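Local coordinates for protein proteolytically activated form of PPO4 Tyrosinase (PDB 4OUA) that uses a pair of copper ions to hydroxylate monophenols and to oxidise the resulting o-diphenols to o-quinones, the first step of melanin synthesis, at residues Thr5-Arg15 with Ala345-Asp355; Lys26-Ala34 with Val149-Ile159. All blocks are in the same frame, centred on the assembly; numbering follows the deposited sequence.

Contact 1 of 2, residues Thr5-Arg15 with Ala345-Asp355; sequences TVGPTGGVKNR and ALLNYSYPDFD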
loop_
_atom_site.group_PDB
_atom_site.type_symbol
_atom_site.label_atom_id
_atom_site.label_comp_id
_atom_site.label_asym_id
_atom_site.label_seq_id
_atom_site.Cartn_x
_atom_site.Cartn_y
_atom_site.Cartn_z
ATOM N N THR A 5 -6.785 11.981 -8.296
ATOM C CA THR A 5 -6.015 10.743 -8.376
ATOM C C THR A 5 -6.168 10.098 -9.749
ATOM O O THR A 5 -7.085 9.309 -9.977
ATOM C CB THR A 5 -6.442 9.735 -7.291
ATOM O OG1 THR A 5 -6.210 10.298 -5.994
ATOM C CG2 THR A 5 -5.650 8.447 -7.424
ATOM N N VAL A 6 -5.261 10.439 -10.658
ATOM C CA VAL A 6 -5.329 9.956 -12.033
ATOM C C VAL A 6 -4.356 8.811 -12.288
ATOM O O VAL A 6 -4.401 8.171 -13.339
ATOM C CB VAL A 6 -5.037 11.086 -13.035
ATOM C CG1 VAL A 6 -6.161 12.112 -13.018
ATOM C CG2 VAL A 6 -3.700 11.740 -12.718
ATOM N N GLY A 7 -3.477 8.558 -11.324
ATOM C CA GLY A 7 -2.501 7.491 -11.446
ATOM C C GLY A 7 -1.244 7.947 -12.158
ATOM O O GLY A 7 -1.169 9.085 -12.621
ATOM N N PRO A 8 -0.248 7.054 -12.256
ATOM C CA PRO A 8 1.041 7.367 -12.880
ATOM C C PRO A 8 0.925 7.588 -14.385
ATOM O O PRO A 8 -0.171 7.524 -14.936
ATOM C CB PRO A 8 1.886 6.126 -12.575
ATOM C CG PRO A 8 0.892 5.029 -12.445
ATOM C CD PRO A 8 -0.317 5.654 -11.803
ATOM N N THR A 9 2.053 7.843 -15.038
ATOM C CA THR A 9 2.064 8.076 -16.475
ATOM C C THR A 9 3.045 7.140 -17.170
ATOM O O THR A 9 3.866 6.495 -16.520
ATOM C CB THR A 9 2.437 9.532 -16.806
ATOM O OG1 THR A 9 2.225 9.776 -18.201
ATOM C CG2 THR A 9 3.894 9.801 -16.463
ATOM N N GLY A 10 2.954 7.066 -18.494
ATOM C CA GLY A 10 3.872 6.260 -19.278
ATOM C C GLY A 10 3.317 4.903 -19.663
ATOM O O GLY A 10 4.068 3.940 -19.816
ATOM N N GLY A 11 1.998 4.825 -19.824
ATOM C CA GLY A 11 1.351 3.586 -20.211
ATOM C C GLY A 11 1.186 2.623 -19.050
ATOM O O GLY A 11 1.431 2.979 -17.898
ATOM N N VAL A 12 0.771 1.397 -19.354
ATOM C CA VAL A 12 0.561 0.389 -18.321
ATOM C C VAL A 12 1.835 -0.401 -18.037
ATOM O O VAL A 12 2.243 -1.247 -18.833
ATOM C CB VAL A 12 -0.562 -0.593 -18.707
ATOM C CG1 VAL A 12 -0.642 -1.727 -17.697
ATOM C CG2 VAL A 12 -1.892 0.136 -18.803
ATOM N N LYS A 13 2.456 -0.118 -16.897
ATOM C CA LYS A 13 3.658 -0.831 -16.479
ATOM C C LYS A 13 3.381 -1.700 -15.256
ATOM O O LYS A 13 2.393 -1.500 -14.550
ATOM C CB LYS A 13 4.792 0.151 -16.182
ATOM C CG LYS A 13 5.318 0.875 -17.409
ATOM C CD LYS A 13 5.765 -0.109 -18.476
ATOM C CE LYS A 13 6.354 0.611 -19.678
ATOM N NZ LYS A 13 5.406 1.610 -20.247
ATOM N N ASN A 14 4.260 -2.665 -15.010
ATOM C CA ASN A 14 4.071 -3.600 -13.910
ATOM C C ASN A 14 4.668 -3.125 -12.593
ATOM O O ASN A 14 5.733 -2.508 -12.561
ATOM C CB ASN A 14 4.669 -4.963 -14.263
ATOM C CG ASN A 14 3.801 -5.749 -15.219
ATOM O OD1 ASN A 14 2.601 -5.499 -15.333
ATOM N ND2 ASN A 14 4.402 -6.711 -15.910
ATOM N N ARG A 15 3.960 -3.414 -11.507
ATOM C CA ARG A 15 4.516 -3.266 -10.175
ATOM C C ARG A 15 5.340 -4.509 -9.874
ATOM O O ARG A 15 4.799 -5.608 -9.762
ATOM C CB ARG A 15 3.409 -3.074 -9.140
ATOM C CG ARG A 15 2.558 -1.839 -9.377
ATOM C CD ARG A 15 1.424 -1.742 -8.372
ATOM N NE ARG A 15 0.681 -0.495 -8.514
ATOM C CZ ARG A 15 -0.413 -0.196 -7.822
ATOM N NH1 ARG A 15 -0.897 -1.060 -6.941
ATOM N NH2 ARG A 15 -1.026 0.964 -8.015
ATOM N N ALA A 345 -5.825 -1.034 -15.444
ATOM C CA ALA A 345 -5.234 -0.360 -16.592
ATOM C C ALA A 345 -5.615 1.118 -16.613
ATOM O O ALA A 345 -4.896 1.946 -17.177
ATOM C CB ALA A 345 -5.662 -1.039 -17.882
ATOM N N LEU A 346 -6.746 1.444 -15.995
ATOM C CA LEU A 346 -7.203 2.826 -15.906
ATOM C C LEU A 346 -6.252 3.661 -15.062
ATOM O O LEU A 346 -6.251 4.890 -15.136
ATOM C CB LEU A 346 -8.614 2.895 -15.320
ATOM C CG LEU A 346 -9.750 3.201 -16.298
ATOM C CD1 LEU A 346 -9.820 2.148 -17.394
ATOM C CD2 LEU A 346 -11.075 3.302 -15.559
ATOM N N LEU A 347 -5.445 2.980 -14.256
ATOM C CA LEU A 347 -4.480 3.645 -13.392
ATOM C C LEU A 347 -3.058 3.342 -13.849
ATOM O O LEU A 347 -2.099 3.540 -13.105
ATOM C CB LEU A 347 -4.687 3.218 -11.940
ATOM C CG LEU A 347 -6.046 3.610 -11.355
ATOM C CD1 LEU A 347 -6.333 2.844 -10.073
ATOM C CD2 LEU A 347 -6.107 5.112 -11.109
ATOM N N ASN A 348 -2.939 2.856 -15.081
ATOM C CA ASN A 348 -1.646 2.631 -15.717
ATOM C C ASN A 348 -0.720 1.689 -14.955
ATOM O O ASN A 348 0.487 1.923 -14.881
ATOM C CB ASN A 348 -0.934 3.968 -15.935
ATOM C CG ASN A 348 -1.111 4.496 -17.344
ATOM O OD1 ASN A 348 -1.885 3.949 -18.130
ATOM N ND2 ASN A 348 -0.389 5.561 -17.674
ATOM N N TYR A 349 -1.275 0.620 -14.395
ATOM C CA TYR A 349 -0.445 -0.370 -13.723
ATOM C C TYR A 349 -0.999 -1.782 -13.877
ATOM O O TYR A 349 -2.119 -1.979 -14.343
ATOM C CB TYR A 349 -0.287 -0.022 -12.239
ATOM C CG TYR A 349 -1.477 -0.366 -11.370
ATOM C CD1 TYR A 349 -1.544 -1.580 -10.701
ATOM C CD2 TYR A 349 -2.524 0.531 -11.204
ATOM C CE1 TYR A 349 -2.624 -1.899 -9.901
ATOM C CE2 TYR A 349 -3.608 0.222 -10.405
ATOM C CZ TYR A 349 -3.652 -0.993 -9.755
ATOM O OH TYR A 349 -4.729 -1.306 -8.958
ATOM N N SER A 350 -0.189 -2.758 -13.484
ATOM C CA SER A 350 -0.568 -4.163 -13.547
ATOM C C SER A 350 0.477 -5.000 -12.822
ATOM O O SER A 350 1.435 -4.461 -12.269
ATOM C CB SER A 350 -0.714 -4.625 -14.997
ATOM O OG SER A 350 -1.043 -6.002 -15.062
ATOM N N TYR A 351 0.296 -6.317 -12.827
ATOM C CA TYR A 351 1.223 -7.201 -12.131
ATOM C C TYR A 351 1.806 -8.241 -13.076
ATOM O O TYR A 351 1.133 -8.694 -14.002
ATOM C CB TYR A 351 0.526 -7.874 -10.947
ATOM C CG TYR A 351 -0.022 -6.881 -9.950
ATOM C CD1 TYR A 351 0.775 -6.381 -8.930
ATOM C CD2 TYR A 351 -1.330 -6.427 -10.040
ATOM C CE1 TYR A 351 0.282 -5.463 -8.022
ATOM C CE2 TYR A 351 -1.833 -5.509 -9.135
ATOM C CZ TYR A 351 -1.021 -5.032 -8.128
ATOM O OH TYR A 351 -1.515 -4.118 -7.225
ATOM N N PRO A 352 3.070 -8.619 -12.842
ATOM C CA PRO A 352 3.819 -9.548 -13.695
ATOM C C PRO A 352 3.235 -10.959 -13.704
ATOM O O PRO A 352 3.647 -11.784 -14.522
ATOM C CB PRO A 352 5.220 -9.541 -13.074
ATOM C CG PRO A 352 5.013 -9.111 -11.668
ATOM C CD PRO A 352 3.872 -8.146 -11.702
ATOM N N ASP A 353 2.289 -11.228 -12.808
ATOM C CA ASP A 353 1.637 -12.531 -12.742
ATOM C C ASP A 353 0.821 -12.813 -13.999
ATOM O O ASP A 353 0.502 -13.964 -14.293
ATOM C CB ASP A 353 0.734 -12.616 -11.510
ATOM C CG ASP A 353 1.454 -12.231 -10.231
ATOM O OD1 ASP A 353 1.495 -11.024 -9.912
ATOM O OD2 ASP A 353 1.978 -13.135 -9.546
ATOM N N PHE A 354 0.492 -11.759 -14.740
ATOM C CA PHE A 354 -0.386 -11.877 -15.898
ATOM C C PHE A 354 0.347 -11.755 -17.231
ATOM O O PHE A 354 -0.284 -11.774 -18.289
ATOM C CB PHE A 354 -1.485 -10.813 -15.833
ATOM C CG PHE A 354 -2.319 -10.877 -14.588
ATOM C CD1 PHE A 354 -3.361 -11.782 -14.483
ATOM C CD2 PHE A 354 -2.069 -10.025 -13.527
ATOM C CE1 PHE A 354 -4.134 -11.841 -13.340
ATOM C CE2 PHE A 354 -2.840 -10.078 -12.380
ATOM C CZ PHE A 354 -3.873 -10.988 -12.287
ATOM N N ASP A 355 1.670 -11.637 -17.183
ATOM C CA ASP A 355 2.458 -11.336 -18.379
ATOM C C ASP A 355 2.318 -12.382 -19.483
ATOM O O ASP A 355 2.231 -12.036 -20.663
ATOM C CB ASP A 355 3.938 -11.174 -18.014
ATOM C CG ASP A 355 4.235 -9.838 -17.351
ATOM O OD1 ASP A 355 3.415 -8.903 -17.492
ATOM O OD2 ASP A 355 5.294 -9.720 -16.697
#
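Arg-15 lays its guanidinium flat on the ring of Tyr-349: the planes lie 7° apart and CZ stands 3.5 Å from the ring centroid, a cation-pi stack. The side chain is extended from CG to NE, which carries the flat group over the ring face. NH1 gives a weak hydrogen bond to Tyr-351 OH, across planes 87° apart, while NH2 forms a salt bridge with Glu-98; both tyrosine hydroxyls also bond to Asp-286. On this inner, buried side the charge is therefore gripped by several partners: helix 86-109 supplies Glu-98, and Ser-283 of helix 277-295 touches the arginine. The backbone hydrogen bond from Arg-15 N to Ser-350 O spans 2.8 Å at 164°. Asn-14 turns to the other face of the strand pair, where its ND2 reaches the syn lone pair of Asp-355 OD1 at 2.9 Å, nearly in the amide plane. Around Val-12 the contact is looser and nearer solvent. Lys-13 N to Asn-348 O is a weak 3.5 Å bond, and the exposed Val-12 rests its CG2 on Ala-345, 4.1 Å from CB and 3.9 Å from the carbonyl O. Lys-13 with Tyr-349 and Asn-14 with Ser-350 define a two-stranded parallel sheet tying the N-terminal segment to the C-terminal part.

Contact 2 of 2, residues Lys26-Ala34 with Val149-Ile159; sequences KFFTLYIRA and VKITNYDGTKI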
loop_
_atom_site.group_PDB
_atom_site.type_symbol
_atom_site.label_atom_id
_atom_site.label_comp_id
_atom_site.label_asym_id
_atom_site.label_seq_id
_atom_site.Cartn_x
_atom_site.Cartn_y
_atom_site.Cartn_z
ATOM N N LYS A 26 18.206 1.374 -11.776
ATOM C CA LYS A 26 17.416 2.565 -12.073
ATOM C C LYS A 26 16.216 2.705 -11.141
ATOM O O LYS A 26 16.045 3.737 -10.491
ATOM C CB LYS A 26 16.938 2.542 -13.528
ATOM C CG LYS A 26 17.788 3.368 -14.481
ATOM C CD LYS A 26 19.191 2.803 -14.614
ATOM C CE LYS A 26 20.064 3.703 -15.476
ATOM N NZ LYS A 26 19.464 3.944 -16.818
ATOM N N PHE A 27 15.390 1.665 -11.083
ATOM C CA PHE A 27 14.176 1.680 -10.270
ATOM C C PHE A 27 14.468 1.901 -8.789
ATOM O O PHE A 27 13.787 2.682 -8.124
ATOM C CB PHE A 27 13.396 0.374 -10.449
ATOM C CG PHE A 27 12.598 0.309 -11.718
ATOM C CD1 PHE A 27 12.133 1.467 -12.321
ATOM C CD2 PHE A 27 12.307 -0.911 -12.307
ATOM C CE1 PHE A 27 11.392 1.409 -13.490
ATOM C CE2 PHE A 27 11.570 -0.975 -13.474
ATOM C CZ PHE A 27 11.112 0.187 -14.067
ATOM N N PHE A 28 15.479 1.208 -8.275
ATOM C CA PHE A 28 15.813 1.292 -6.859
ATOM C C PHE A 28 16.362 2.667 -6.501
ATOM O O PHE A 28 15.991 3.243 -5.479
ATOM C CB PHE A 28 16.817 0.204 -6.478
ATOM C CG PHE A 28 17.087 0.118 -5.003
ATOM C CD1 PHE A 28 16.102 -0.316 -4.131
ATOM C CD2 PHE A 28 18.325 0.463 -4.489
ATOM C CE1 PHE A 28 16.345 -0.397 -2.772
ATOM C CE2 PHE A 28 18.575 0.383 -3.132
ATOM C CZ PHE A 28 17.584 -0.048 -2.271
ATOM N N THR A 29 17.246 3.190 -7.347
ATOM C CA THR A 29 17.811 4.520 -7.147
ATOM C C THR A 29 16.729 5.593 -7.167
ATOM O O THR A 29 16.715 6.490 -6.323
ATOM C CB THR A 29 18.858 4.860 -8.223
ATOM O OG1 THR A 29 20.024 4.047 -8.035
ATOM C CG2 THR A 29 19.251 6.325 -8.134
ATOM N N LEU A 30 15.825 5.498 -8.138
ATOM C CA LEU A 30 14.753 6.476 -8.279
ATOM C C LEU A 30 13.794 6.413 -7.099
ATOM O O LEU A 30 13.257 7.434 -6.669
ATOM C CB LEU A 30 13.990 6.258 -9.588
ATOM C CG LEU A 30 14.699 6.698 -10.870
ATOM C CD1 LEU A 30 13.817 6.450 -12.086
ATOM C CD2 LEU A 30 15.098 8.164 -10.783
ATOM N N TYR A 31 13.589 5.210 -6.575
ATOM C CA TYR A 31 12.675 5.007 -5.458
ATOM C C TYR A 31 13.253 5.582 -4.166
ATOM O O TYR A 31 12.546 6.230 -3.396
ATOM C CB TYR A 31 12.359 3.519 -5.290
ATOM C CG TYR A 31 11.209 3.242 -4.350
ATOM C CD1 TYR A 31 9.893 3.375 -4.776
ATOM C CD2 TYR A 31 11.437 2.850 -3.037
ATOM C CE1 TYR A 31 8.836 3.124 -3.922
ATOM C CE2 TYR A 31 10.385 2.598 -2.174
ATOM C CZ TYR A 31 9.086 2.736 -2.623
ATOM O OH TYR A 31 8.035 2.489 -1.771
ATOM N N ILE A 32 14.541 5.344 -3.938
ATOM C CA ILE A 32 15.219 5.851 -2.749
ATOM C C ILE A 32 15.313 7.374 -2.768
ATOM O O ILE A 32 15.198 8.027 -1.729
ATOM C CB ILE A 32 16.635 5.264 -2.613
ATOM C CG1 ILE A 32 16.580 3.735 -2.545
ATOM C CG2 ILE A 32 17.332 5.832 -1.386
ATOM C CD1 ILE A 32 15.811 3.201 -1.359
ATOM N N ARG A 33 15.526 7.935 -3.953
ATOM C CA ARG A 33 15.602 9.382 -4.105
ATOM C C ARG A 33 14.231 10.032 -3.946
ATOM O O ARG A 33 14.078 11.002 -3.205
ATOM C CB ARG A 33 16.199 9.751 -5.464
ATOM C CG ARG A 33 17.670 9.401 -5.622
ATOM C CD ARG A 33 18.523 10.109 -4.580
ATOM N NE ARG A 33 19.936 10.128 -4.952
ATOM C CZ ARG A 33 20.906 10.618 -4.184
ATOM N NH1 ARG A 33 20.621 11.129 -2.994
ATOM N NH2 ARG A 33 22.163 10.595 -4.607
ATOM N N ALA A 34 13.238 9.491 -4.647
ATOM C CA ALA A 34 11.899 10.070 -4.652
ATOM C C ALA A 34 11.220 9.922 -3.298
ATOM O O ALA A 34 10.491 10.812 -2.860
ATOM C CB ALA A 34 11.051 9.431 -5.740
ATOM N N VAL A 149 21.939 2.133 1.929
ATOM C CA VAL A 149 21.681 1.360 0.718
ATOM C C VAL A 149 22.457 1.899 -0.479
ATOM O O VAL A 149 22.678 3.102 -0.597
ATOM C CB VAL A 149 20.178 1.342 0.369
ATOM C CG1 VAL A 149 19.393 0.559 1.415
ATOM C CG2 VAL A 149 19.644 2.761 0.233
ATOM N N LYS A 150 22.863 0.995 -1.365
ATOM C CA LYS A 150 23.620 1.364 -2.555
ATOM C C LYS A 150 22.715 1.832 -3.691
ATOM O O LYS A 150 21.809 1.114 -4.118
ATOM C CB LYS A 150 24.469 0.185 -3.037
ATOM C CG LYS A 150 25.533 -0.280 -2.059
ATOM C CD LYS A 150 26.304 -1.459 -2.635
ATOM C CE LYS A 150 27.365 -1.965 -1.673
ATOM N NZ LYS A 150 28.076 -3.154 -2.222
ATOM N N ILE A 151 22.968 3.040 -4.182
ATOM C CA ILE A 151 22.269 3.546 -5.354
ATOM C C ILE A 151 23.268 4.140 -6.337
ATOM O O ILE A 151 24.466 4.200 -6.060
ATOM C CB ILE A 151 21.217 4.609 -4.983
ATOM C CG1 ILE A 151 21.887 5.829 -4.353
ATOM C CG2 ILE A 151 20.174 4.026 -4.046
ATOM C CD1 ILE A 151 20.920 6.939 -4.003
ATOM N N THR A 152 22.772 4.566 -7.493
ATOM C CA THR A 152 23.616 5.216 -8.484
ATOM C C THR A 152 23.518 6.728 -8.335
ATOM O O THR A 152 22.420 7.288 -8.299
ATOM C CB THR A 152 23.229 4.810 -9.918
ATOM O OG1 THR A 152 23.505 3.417 -10.111
ATOM C CG2 THR A 152 24.018 5.620 -10.933
ATOM N N ASN A 153 24.668 7.386 -8.237
ATOM C CA ASN A 153 24.698 8.831 -8.073
ATOM C C ASN A 153 24.361 9.547 -9.377
ATOM O O ASN A 153 24.323 8.928 -10.441
ATOM C CB ASN A 153 26.062 9.283 -7.559
ATOM C CG ASN A 153 25.964 10.482 -6.644
ATOM O OD1 ASN A 153 24.942 11.168 -6.611
ATOM N ND2 ASN A 153 27.028 10.743 -5.893
ATOM N N TYR A 154 24.123 10.853 -9.290
ATOM C CA TYR A 154 23.678 11.627 -10.445
ATOM C C TYR A 154 24.750 11.744 -11.527
ATOM O O TYR A 154 24.487 12.251 -12.617
ATOM C CB TYR A 154 23.231 13.022 -10.006
ATOM C CG TYR A 154 22.089 13.012 -9.016
ATOM C CD1 TYR A 154 20.792 12.724 -9.424
ATOM C CD2 TYR A 154 22.306 13.295 -7.674
ATOM C CE1 TYR A 154 19.743 12.715 -8.522
ATOM C CE2 TYR A 154 21.262 13.289 -6.765
ATOM C CZ TYR A 154 19.984 12.998 -7.195
ATOM O OH TYR A 154 18.942 12.990 -6.294
ATOM N N ASP A 155 25.955 11.274 -11.225
ATOM C CA ASP A 155 27.040 11.280 -12.198
ATOM C C ASP A 155 27.296 9.879 -12.748
ATOM O O ASP A 155 28.034 9.708 -13.717
ATOM C CB ASP A 155 28.319 11.849 -11.577
ATOM C CG ASP A 155 28.606 11.280 -10.201
ATOM O OD1 ASP A 155 28.215 10.123 -9.938
ATOM O OD2 ASP A 155 29.223 11.990 -9.380
ATOM N N GLY A 156 26.679 8.880 -12.125
ATOM C CA GLY A 156 26.808 7.505 -12.575
ATOM C C GLY A 156 27.546 6.618 -11.591
ATOM O O GLY A 156 27.451 5.391 -11.653
ATOM N N THR A 157 28.290 7.240 -10.681
ATOM C CA THR A 157 29.042 6.502 -9.674
ATOM C C THR A 157 28.105 5.915 -8.623
ATOM O O THR A 157 27.029 6.455 -8.368
ATOM C CB THR A 157 30.088 7.396 -8.980
ATOM O OG1 THR A 157 29.431 8.480 -8.311
ATOM C CG2 THR A 157 31.067 7.957 -9.998
ATOM N N LYS A 158 28.518 4.806 -8.020
ATOM C CA LYS A 158 27.707 4.143 -7.007
ATOM C C LYS A 158 27.990 4.708 -5.621
ATOM O O LYS A 158 29.135 4.723 -5.170
ATOM C CB LYS A 158 27.958 2.633 -7.023
ATOM C CG LYS A 158 27.720 1.982 -8.375
ATOM C CD LYS A 158 26.319 2.277 -8.890
ATOM C CE LYS A 158 26.087 1.652 -10.259
ATOM N NZ LYS A 158 27.034 2.179 -11.281
ATOM N N ILE A 159 26.942 5.174 -4.950
ATOM C CA ILE A 159 27.077 5.717 -3.605
ATOM C C ILE A 159 26.154 5.002 -2.627
ATOM O O ILE A 159 25.311 4.199 -3.029
ATOM C CB ILE A 159 26.765 7.218 -3.570
ATOM C CG1 ILE A 159 25.252 7.445 -3.606
ATOM C CG2 ILE A 159 27.458 7.928 -4.722
ATOM C CD1 ILE A 159 24.847 8.887 -3.395
#
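Thr-152 N donates a nearly straight hydrogen bond to Thr-29 OG1, 2.8 Å long with an N-H...O angle of 175°. The same hydroxyl bonds to Glu-25 O one helical turn back, which its first torsion, with OG1 beside the backbone N, allows. Next to it Ile-151 enters the helix surface, its CG2 lying 3.9 Å from Ile-32 CG1. Phe-28 presents its ring edge to the strand, CE2 being 3.5 Å from Lys-150 O in the ring plane, and one ring face lies against Ile-32 CG1. Phe-28 CZ meets Val-149 CB at 4.0 Å. At the other end Arg-33 is sandwiched: the CE2 edge of the Tyr-154 ring lies over one guanidinium face, off centre, with the planes 14° apart, and Ile-151 CD1 lies over the opposite face, 3.5 Å from NE. The arginine chain is bent at chi2, and its NH2 also touches Ile-159 CD1 at 3.4 Å. In the next shell, Asn-153 OD1 accepts from Tyr-154 N at 2.8 Å within the type I turn Asn-153 to Gly-156, and Phe-112 meets the Tyr-154 ring. Helix 26-34 crosses strand 149-152 steeply, at -107°. This lays the helix against the antiparallel hairpin of strands 148-152 and 158-162, and side chains of the same helix also touch helices 86-109 and 116-125.

Overall arrangement
Contact 2 is nested within the chain loop that contact 1 closes: the order is 5-15, 26-34, 149-159, 345-355. Their centres lie 23 Å apart and their nearest atoms about 6 Å apart, so they do not touch. Helix 86-109 links them, since side chains from both contacts pack on it. They belong to separate two-stranded sheets, parallel in contact 1 and antiparallel in contact 2, in a chain that is largely helix and loop. Contact 1 joins the two end regions of the chain beside the copper-binding helices, the Arg-15 side chain lying about 8 Å from that of the copper ligand His-282, whereas contact 2 joins a peripheral hairpin to helix 25-39, away from the coppers.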